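Local structure of globin domain-containing protein (1TU9) at residues A[96-101]-A[115-120]. The protein binds heme in a globin fold and, like other members of its family, may bind or carry oxygen. Sequence-based numbering, arbitrary orientation. Where two conformers were deposited one is given.
Sequences DALLMA and DAWRDV
Asp96 and Arg118 form a salt bridge at the partly exposed margin between helix 90-105 and helix 111-130. These two helices, the last of the globin fold, correspond to the G and H helices and pack roughly antiparallel, with their short segments 149° apart in direction. Arg118 NH2 donates to Asp96 OD1 at 2.9 Å. The bond is nearly straight, and it meets OD1 on its anti side. OD1 lies at the guanidinium edge, close to its plane, while the carboxylate plane is turned 60° from it. A water accepts from Arg118 NH1 and donates to Asp96 OD1, so both terminal nitrogens, NH1 and NH2, reach the same oxygen, one through the water and one directly. The arginine chain is extended from CG to NE, which carries the guanidinium across to helix 90-105. Leu99 packs against this group: its CG is 3.8 Å from Arg118 NE, and CD2 lies on one face of the guanidinium, offset toward its rim. Further inward, Leu99 meets the CB of Trp117. The indole continues into the buried core, where Ile57 of helix 46-64 touches both Leu98 and Trp117. Trp117 NE1 is hydrogen-bonded to Ser12 OG of helix 5-17. Leu98 CD2 approaches the benzo ring obliquely, 3.8 Å from Trp117 CE3.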
loop_
_atom_site.group_PDB
_atom_site.type_symbol
_atom_site.label_atom_id
_atom_site.label_comp_id
_atom_site.label_asym_id
_atom_site.label_seq_id
_atom_site.Cartn_x
_atom_site.Cartn_y
_atom_site.Cartn_z
ATOM N N ASP A 96 7.213 -3.996 -0.376
ATOM C CA ASP A 96 8.391 -4.025 -1.235
ATOM C C ASP A 96 8.077 -3.451 -2.627
ATOM O O ASP A 96 8.873 -2.712 -3.191
ATOM C CB ASP A 96 8.930 -5.443 -1.427
ATOM C CG ASP A 96 9.550 -6.034 -0.193
ATOM O OD1 ASP A 96 9.895 -5.304 0.747
ATOM O OD2 ASP A 96 9.743 -7.264 -0.128
ATOM N N ALA A 97 6.923 -3.800 -3.183
ATOM C CA ALA A 97 6.541 -3.336 -4.510
ATOM C C ALA A 97 6.313 -1.825 -4.495
ATOM O O ALA A 97 6.705 -1.111 -5.435
ATOM C CB ALA A 97 5.295 -4.070 -4.980
ATOM N N LEU A 98 5.713 -1.331 -3.425
ATOM C CA LEU A 98 5.506 0.096 -3.250
ATOM C C LEU A 98 6.823 0.846 -3.190
ATOM O O LEU A 98 7.000 1.863 -3.870
ATOM C CB LEU A 98 4.665 0.369 -2.002
ATOM C CG LEU A 98 4.377 1.847 -1.707
ATOM C CD1 LEU A 98 3.648 2.540 -2.840
ATOM C CD2 LEU A 98 3.572 1.962 -0.418
ATOM N N LEU A 99 7.757 0.354 -2.399
ATOM C CA LEU A 99 9.047 1.006 -2.287
ATOM C C LEU A 99 9.798 1.040 -3.614
ATOM O O LEU A 99 10.468 2.031 -3.924
ATOM C CB LEU A 99 9.878 0.359 -1.180
ATOM C CG LEU A 99 9.643 0.963 0.207
ATOM C CD1 LEU A 99 10.269 2.344 0.251
ATOM C CD2 LEU A 99 8.176 1.071 0.637
ATOM N N MET A 100 9.675 -0.017 -4.405
ATOM C CA MET A 100 10.292 -0.038 -5.726
ATOM C C MET A 100 9.651 1.015 -6.638
ATOM O O MET A 100 10.357 1.746 -7.331
ATOM C CB MET A 100 10.174 -1.431 -6.333
ATOM C CG MET A 100 11.192 -1.720 -7.393
ATOM S SD MET A 100 11.032 -3.415 -7.961
ATOM C CE MET A 100 12.038 -3.325 -9.399
ATOM N N ALA A 101 8.322 1.104 -6.623
ATOM C CA ALA A 101 7.609 2.102 -7.427
ATOM C C ALA A 101 7.949 3.539 -6.997
ATOM O O ALA A 101 8.132 4.410 -7.841
ATOM C CB ALA A 101 6.123 1.863 -7.365
ATOM N N ASP A 115 12.576 5.056 4.394
ATOM C CA ASP A 115 12.278 4.686 5.787
ATOM C C ASP A 115 10.986 5.313 6.281
ATOM O O ASP A 115 10.263 4.729 7.095
ATOM C CB ASP A 115 13.426 5.077 6.722
ATOM C CG ASP A 115 14.407 3.961 6.930
ATOM O OD1 ASP A 115 15.488 4.217 7.488
ATOM O OD2 ASP A 115 14.195 2.791 6.570
ATOM N N ALA A 116 10.689 6.515 5.814
ATOM C CA ALA A 116 9.425 7.136 6.172
ATOM C C ALA A 116 8.248 6.349 5.591
ATOM O O ALA A 116 7.261 6.118 6.272
ATOM C CB ALA A 116 9.391 8.591 5.720
ATOM N N TRP A 117 8.364 5.913 4.342
ATOM C CA TRP A 117 7.320 5.078 3.752
ATOM C C TRP A 117 7.137 3.789 4.548
ATOM O O TRP A 117 6.015 3.391 4.836
ATOM C CB TRP A 117 7.644 4.736 2.296
ATOM C CG TRP A 117 7.200 5.760 1.299
ATOM C CD1 TRP A 117 7.965 6.691 0.665
ATOM C CD2 TRP A 117 5.869 5.943 0.817
ATOM N NE1 TRP A 117 7.187 7.434 -0.189
ATOM C CE2 TRP A 117 5.893 6.990 -0.115
ATOM C CE3 TRP A 117 4.650 5.306 1.070
ATOM C CZ2 TRP A 117 4.759 7.405 -0.799
ATOM C CZ3 TRP A 117 3.523 5.728 0.411
ATOM C CH2 TRP A 117 3.587 6.767 -0.526
ATOM N N ARG A 118 8.226 3.124 4.887
ATOM C CA ARG A 118 8.124 1.864 5.622
ATOM C C ARG A 118 7.479 2.056 6.984
ATOM O O ARG A 118 6.647 1.256 7.407
ATOM C CB ARG A 118 9.492 1.173 5.696
ATOM C CG ARG A 118 9.868 0.577 4.340
ATOM C CD ARG A 118 11.066 -0.356 4.322
ATOM N NE ARG A 118 11.220 -0.999 3.019
ATOM C CZ ARG A 118 10.593 -2.117 2.637
ATOM N NH1 ARG A 118 9.778 -2.771 3.460
ATOM N NH2 ARG A 118 10.791 -2.586 1.415
ATOM N N ASP A 119 7.830 3.142 7.658
ATOM C CA ASP A 119 7.300 3.455 8.986
ATOM C C ASP A 119 5.817 3.811 8.903
ATOM O O ASP A 119 4.979 3.229 9.606
ATOM C CB ASP A 119 8.154 4.599 9.546
ATOM C CG ASP A 119 7.796 5.023 10.936
ATOM O OD1 ASP A 119 6.754 4.622 11.517
ATOM O OD2 ASP A 119 8.538 5.848 11.496
ATOM N N VAL A 120 5.484 4.743 8.016
ATOM C CA VAL A 120 4.123 5.235 7.898
ATOM C C VAL A 120 3.179 4.142 7.383
ATOM O O VAL A 120 2.095 3.950 7.921
ATOM C CB VAL A 120 4.056 6.514 7.029
ATOM C CG1 VAL A 120 2.622 6.890 6.680
ATOM C CG2 VAL A 120 4.769 7.658 7.752
HETATM O O HOH W 1 8.194 -5.347 3.389
#